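Local coordinates for protein iota-carrageenase (Alteromonas sp. ATCC 43554, PDB 1KTW) that hydrolyses internal beta-1,4 linkages of iota-carrageenan, a sulfated galactan of red algal cell walls, with inversion of anomeric configuration, at residues A41-I46 / Q71-V76; R79-V84 / Q114-G119. One frame throughout, in Å; residues are numbered along the deposited sequence.

Contact 1: A41-I46 / Q71-V76; sequences ALQRAI and QMKSNV
Gln43 sends CG anti to its own backbone N (chi1 -173°) and then bends at chi2 (71°), which brings its amide up to the backbone of Gln71. The amide grips that residue twice. Gln71 N donates to Gln43 OE1 at 2.9 Å, and Gln43 NE2 donates to Gln71 O at 3.0 Å. Both bonds are nearly straight, and each donor lies in the carbonyl plane on a lone pair. The pair of bonds fixes the rotation of the Gln43 amide. Its NE2 also bonds Asn47 OD1, one helical turn on. The amide of Gln71 is held elsewhere: NE2 bonds Glu101 OE1, and OE1 bonds Asn105 ND2.

The helix 39-50 packs here against the end of strand 64-71 and the turn that follows it. This is the N-terminal end of a right-handed parallel beta-helix, the fold of the pectate lyase-like clan, and helices commonly cap such ends. Residues 73-76 form a type II turn that leads into the next strand.

Ile46 supplies the apolar half of the contact. Its two branches part company. CD1 reaches Met72 SD at 3.6 Å, while CG2 sits over the aliphatic stem of Lys73, 3.7 Å from Lys73 CG. The Ile46 and Lys73 side chains cross at about a right angle. CG2 of Ile46 also lies 4.1 Å from Val76 CG2, and that same Val76 methyl rests 3.6 Å from Ile46 O. Lys73 runs on past Ile46 to place NZ on Asn47 OD1, the acceptor that Gln43 NE2 also uses.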
loop_
_atom_site.group_PDB
_atom_site.type_symbol
_atom_site.label_atom_id
_atom_site.label_comp_id
_atom_site.label_asym_id
_atom_site.label_seq_id
_atom_site.Cartn_x
_atom_site.Cartn_y
_atom_site.Cartn_z
ATOM N N ALA A 41 5.798 26.837 -11.938
ATOM C CA ALA A 41 5.603 27.787 -10.849
ATOM C C ALA A 41 5.859 27.139 -9.477
ATOM O O ALA A 41 6.491 27.746 -8.610
ATOM C CB ALA A 41 4.203 28.354 -10.909
ATOM N N LEU A 42 5.371 25.914 -9.284
ATOM C CA LEU A 42 5.571 25.216 -8.010
ATOM C C LEU A 42 7.052 24.846 -7.815
ATOM O O LEU A 42 7.593 25.018 -6.730
ATOM C CB LEU A 42 4.697 23.939 -7.932
ATOM C CG LEU A 42 4.837 23.048 -6.669
ATOM C CD1 LEU A 42 4.638 23.887 -5.418
ATOM C CD2 LEU A 42 3.808 21.908 -6.697
ATOM N N GLN A 43 7.716 24.358 -8.860
ATOM C CA GLN A 43 9.120 23.983 -8.708
ATOM C C GLN A 43 10.032 25.179 -8.406
ATOM O O GLN A 43 10.981 25.047 -7.622
ATOM C CB GLN A 43 9.631 23.239 -9.949
ATOM C CG GLN A 43 11.057 22.677 -9.763
ATOM C CD GLN A 43 11.094 21.497 -8.799
ATOM O OE1 GLN A 43 10.592 20.417 -9.114
ATOM N NE2 GLN A 43 11.682 21.702 -7.618
ATOM N N ARG A 44 9.758 26.340 -9.009
ATOM C CA ARG A 44 10.569 27.534 -8.736
ATOM C C ARG A 44 10.308 28.014 -7.305
ATOM O O ARG A 44 11.224 28.465 -6.614
ATOM C CB ARG A 44 10.246 28.672 -9.734
ATOM C CG ARG A 44 10.867 28.472 -11.122
ATOM C CD ARG A 44 10.685 29.708 -12.047
ATOM N NE ARG A 44 9.276 29.978 -12.322
ATOM C CZ ARG A 44 8.589 30.986 -11.798
ATOM N NH1 ARG A 44 9.183 31.828 -10.964
ATOM N NH2 ARG A 44 7.307 31.163 -12.127
ATOM N N ALA A 45 9.056 27.912 -6.864
ATOM C CA ALA A 45 8.692 28.310 -5.504
ATOM C C ALA A 45 9.485 27.473 -4.499
ATOM O O ALA A 45 10.059 28.001 -3.546
ATOM C CB ALA A 45 7.185 28.092 -5.272
ATOM N N ILE A 46 9.488 26.161 -4.716
ATOM C CA ILE A 46 10.195 25.230 -3.832
ATOM C C ILE A 46 11.702 25.522 -3.795
ATOM O O ILE A 46 12.304 25.596 -2.714
ATOM C CB ILE A 46 9.942 23.764 -4.281
ATOM C CG1 ILE A 46 8.457 23.399 -4.050
ATOM C CG2 ILE A 46 10.859 22.804 -3.515
ATOM C CD1 ILE A 46 8.017 22.074 -4.754
ATOM N N GLN A 71 9.926 17.969 -7.694
ATOM C CA GLN A 71 11.013 17.551 -6.795
ATOM C C GLN A 71 11.006 18.400 -5.516
ATOM O O GLN A 71 11.312 19.601 -5.557
ATOM C CB GLN A 71 12.384 17.710 -7.482
ATOM C CG GLN A 71 12.499 16.992 -8.824
ATOM C CD GLN A 71 12.397 15.494 -8.689
ATOM O OE1 GLN A 71 13.243 14.863 -8.050
ATOM N NE2 GLN A 71 11.357 14.906 -9.286
ATOM N N MET A 72 10.664 17.793 -4.378
ATOM C CA MET A 72 10.637 18.543 -3.116
ATOM C C MET A 72 12.063 18.777 -2.599
ATOM O O MET A 72 12.986 18.049 -2.975
ATOM C CB MET A 72 9.788 17.799 -2.065
ATOM C CG MET A 72 8.302 17.635 -2.463
ATOM S SD MET A 72 7.417 19.233 -2.666
ATOM C CE MET A 72 5.997 18.732 -3.667
ATOM N N LYS A 73 12.232 19.790 -1.743
ATOM C CA LYS A 73 13.552 20.157 -1.204
ATOM C C LYS A 73 13.545 20.453 0.294
ATOM O O LYS A 73 12.491 20.696 0.870
ATOM C CB LYS A 73 14.084 21.385 -1.951
ATOM C CG LYS A 73 14.164 21.211 -3.484
ATOM C CD LYS A 73 15.242 20.216 -3.885
ATOM C CE LYS A 73 15.277 19.944 -5.409
ATOM N NZ LYS A 73 15.519 21.183 -6.224
ATOM N N SER A 74 14.735 20.468 0.907
ATOM C CA SER A 74 14.887 20.714 2.343
ATOM C C SER A 74 14.357 22.054 2.845
ATOM O O SER A 74 14.496 23.094 2.184
ATOM C CB SER A 74 16.370 20.608 2.758
ATOM O OG SER A 74 16.891 19.300 2.556
ATOM N N ASN A 75 13.781 22.016 4.044
ATOM C CA ASN A 75 13.250 23.190 4.722
ATOM C C ASN A 75 12.085 23.911 3.998
ATOM O O ASN A 75 11.913 25.127 4.131
ATOM C CB ASN A 75 14.407 24.157 5.025
ATOM C CG ASN A 75 15.482 23.529 5.923
ATOM O OD1 ASN A 75 15.185 23.036 7.013
ATOM N ND2 ASN A 75 16.737 23.569 5.477
ATOM N N VAL A 76 11.282 23.146 3.255
ATOM C CA VAL A 76 10.109 23.686 2.549
ATOM C C VAL A 76 8.819 23.145 3.206
ATOM O O VAL A 76 8.671 21.935 3.400
ATOM C CB VAL A 76 10.144 23.310 1.049
ATOM C CG1 VAL A 76 8.830 23.735 0.360
ATOM C CG2 VAL A 76 11.351 24.021 0.374
#

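Contact 2: R79-V84 / Q114-G119; sequences RVESDV and QGLGNG. With CA (calcium ion), chain G; CA (calcium ion), chain E.
A calcium site joins two successive turns of the parallel beta-helix where strands 76-80 and 111-115 run out into loops. Ser82 O, Asn118 OD1 and Gly119 O bind the ion, with Asn118 OD1 at 2.3 Å. A water completes the ligands within this contact and donates to Asn118 O. Ser82 O and Gly119 O stand only 3.1 Å apart, drawn together by the metal they share. The Asn118 carboxamide carbon CG sits between the backbone N and the carbonyl carbon (chi1 68°), which turns OD1 onto the ion. A second water ties Ser82 OG to Asn118 N.

Upstream of the calcium loops the strands pair in parallel. Val80 N donates to Gln114 O at 3.1 Å, and Leu116 N donates to Val80 O at 2.9 Å. Another water bridges Val80 O and Leu116 O. Leu116 lays CB and CG against Val80 O, each at 3.6 Å.

Arg79 and Gln114 stand on the same face of the ladder. Gln114 OE1 lies over one face of the Arg79 guanidinium, toward its rim, and is 3.8 Å from Arg79 NE. The two flat groups are turned 73° apart. Arg79 NH1 bonds Ser112 OG. With an alanine here, Ser112 OG is likely to lose this donor and the Gln114 side chain its flat neighbour. Glu81 points away from the 114-119 segment and holds a second calcium with both carboxylate oxygens, while OE1 also accepts from Asn62 N.

Such in-register stacking of neighbouring coils is typical of the right-handed parallel beta-helix.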
loop_
_atom_site.group_PDB
_atom_site.type_symbol
_atom_site.label_atom_id
_atom_site.label_comp_id
_atom_site.label_asym_id
_atom_site.label_seq_id
_atom_site.Cartn_x
_atom_site.Cartn_y
_atom_site.Cartn_z
ATOM N N ARG A 79 1.315 24.496 2.571
ATOM C CA ARG A 79 -0.029 24.500 3.158
ATOM C C ARG A 79 -1.046 24.703 2.017
ATOM O O ARG A 79 -0.804 25.517 1.124
ATOM C CB ARG A 79 -0.143 25.608 4.215
ATOM C CG ARG A 79 0.810 25.399 5.418
ATOM C CD ARG A 79 0.482 24.085 6.157
ATOM N NE ARG A 79 1.363 23.823 7.303
ATOM C CZ ARG A 79 2.491 23.116 7.258
ATOM N NH1 ARG A 79 2.915 22.572 6.115
ATOM N NH2 ARG A 79 3.203 22.950 8.374
ATOM N N VAL A 80 -2.171 23.980 2.074
ATOM C CA VAL A 80 -3.191 23.980 1.003
ATOM C C VAL A 80 -4.597 24.345 1.500
ATOM O O VAL A 80 -5.106 23.701 2.429
ATOM C CB VAL A 80 -3.256 22.556 0.357
ATOM C CG1 VAL A 80 -4.206 22.540 -0.848
ATOM C CG2 VAL A 80 -1.841 22.099 -0.059
ATOM N N GLU A 81 -5.236 25.343 0.871
ATOM C CA GLU A 81 -6.580 25.776 1.304
ATOM C C GLU A 81 -7.654 24.696 1.082
ATOM O O GLU A 81 -7.526 23.830 0.209
ATOM C CB GLU A 81 -6.980 27.122 0.646
ATOM C CG GLU A 81 -6.094 28.330 1.101
ATOM C CD GLU A 81 -6.706 29.725 0.817
ATOM O OE1 GLU A 81 -7.096 29.995 -0.340
ATOM O OE2 GLU A 81 -6.780 30.562 1.759
ATOM N N SER A 82 -8.712 24.771 1.885
ATOM C CA SER A 82 -9.792 23.776 1.901
ATOM C C SER A 82 -10.647 23.472 0.665
ATOM O O SER A 82 -11.298 22.421 0.618
ATOM C CB SER A 82 -10.735 24.079 3.066
ATOM O OG SER A 82 -11.608 22.984 3.263
ATOM N N ASP A 83 -10.672 24.367 -0.315
ATOM C CA ASP A 83 -11.459 24.113 -1.529
ATOM C C ASP A 83 -10.577 23.870 -2.754
ATOM O O ASP A 83 -11.032 23.983 -3.889
ATOM C CB ASP A 83 -12.405 25.284 -1.823
ATOM C CG ASP A 83 -13.592 25.332 -0.879
ATOM O OD1 ASP A 83 -14.152 24.262 -0.560
ATOM O OD2 ASP A 83 -13.978 26.446 -0.470
ATOM N N VAL A 84 -9.313 23.534 -2.520
ATOM C CA VAL A 84 -8.370 23.285 -3.592
ATOM C C VAL A 84 -8.609 21.911 -4.221
ATOM O O VAL A 84 -9.007 20.959 -3.536
ATOM C CB VAL A 84 -6.903 23.353 -3.054
ATOM C CG1 VAL A 84 -5.950 22.682 -4.007
ATOM C CG2 VAL A 84 -6.484 24.807 -2.853
ATOM N N GLN A 114 0.619 19.870 4.086
ATOM C CA GLN A 114 -0.628 19.715 4.852
ATOM C C GLN A 114 -1.832 20.548 4.427
ATOM O O GLN A 114 -1.719 21.742 4.153
ATOM C CB GLN A 114 -0.335 19.998 6.339
ATOM C CG GLN A 114 -1.545 19.914 7.285
ATOM C CD GLN A 114 -1.155 20.069 8.757
ATOM O OE1 GLN A 114 -0.228 20.804 9.080
ATOM N NE2 GLN A 114 -1.874 19.389 9.650
ATOM N N GLY A 115 -3.002 19.912 4.425
ATOM C CA GLY A 115 -4.215 20.611 4.054
ATOM C C GLY A 115 -4.823 21.328 5.244
ATOM O O GLY A 115 -4.744 20.852 6.381
ATOM N N LEU A 116 -5.413 22.488 4.991
ATOM C CA LEU A 116 -6.070 23.263 6.041
ATOM C C LEU A 116 -7.553 22.849 6.178
ATOM O O LEU A 116 -8.140 22.274 5.249
ATOM C CB LEU A 116 -5.985 24.765 5.703
ATOM C CG LEU A 116 -4.569 25.384 5.614
ATOM C CD1 LEU A 116 -4.621 26.716 4.841
ATOM C CD2 LEU A 116 -4.022 25.611 7.024
ATOM N N GLY A 117 -8.140 23.124 7.344
ATOM C CA GLY A 117 -9.554 22.835 7.547
ATOM C C GLY A 117 -9.963 21.389 7.355
ATOM O O GLY A 117 -9.319 20.484 7.900
ATOM N N ASN A 118 -11.032 21.160 6.585
ATOM C CA ASN A 118 -11.496 19.799 6.361
ATOM C C ASN A 118 -10.798 19.047 5.224
ATOM O O ASN A 118 -11.266 17.985 4.808
ATOM C CB ASN A 118 -13.036 19.744 6.195
ATOM C CG ASN A 118 -13.540 20.400 4.913
ATOM O OD1 ASN A 118 -12.783 20.686 3.978
ATOM N ND2 ASN A 118 -14.859 20.614 4.857
ATOM N N GLY A 119 -9.664 19.584 4.756
ATOM C CA GLY A 119 -8.874 18.944 3.708
ATOM C C GLY A 119 -9.211 19.312 2.275
ATOM O O GLY A 119 -10.265 19.895 2.018
HETATM CA CA CA G . -12.535 20.686 1.723
HETATM CA CA CA E . -7.693 32.274 0.294
HETATM O O HOH W 1 -7.105 21.689 2.659
HETATM O O HOH W 2 -12.671 23.661 6.010
HETATM O O HOH W 3 -12.846 18.133 2.465
#

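Strand 76-80 links the two contacts: contact 1 ends where it begins, and contact 2 opens at its far end. Their centres lie 18 Å apart, on the same side of the chain's centre. Both are partly buried. Contact 1 joins a helix to a strand end and turn, so side chains do the work, with a glutamine amide on a main chain and a buried isoleucine beside it. Contact 2 joins strand to strand. There main-chain bonds set the register, and water and calcium take over in the loops. Contact 2 reaches the surface at Leu116 and Asn118, whereas none of the residues that touch in contact 1 is exposed.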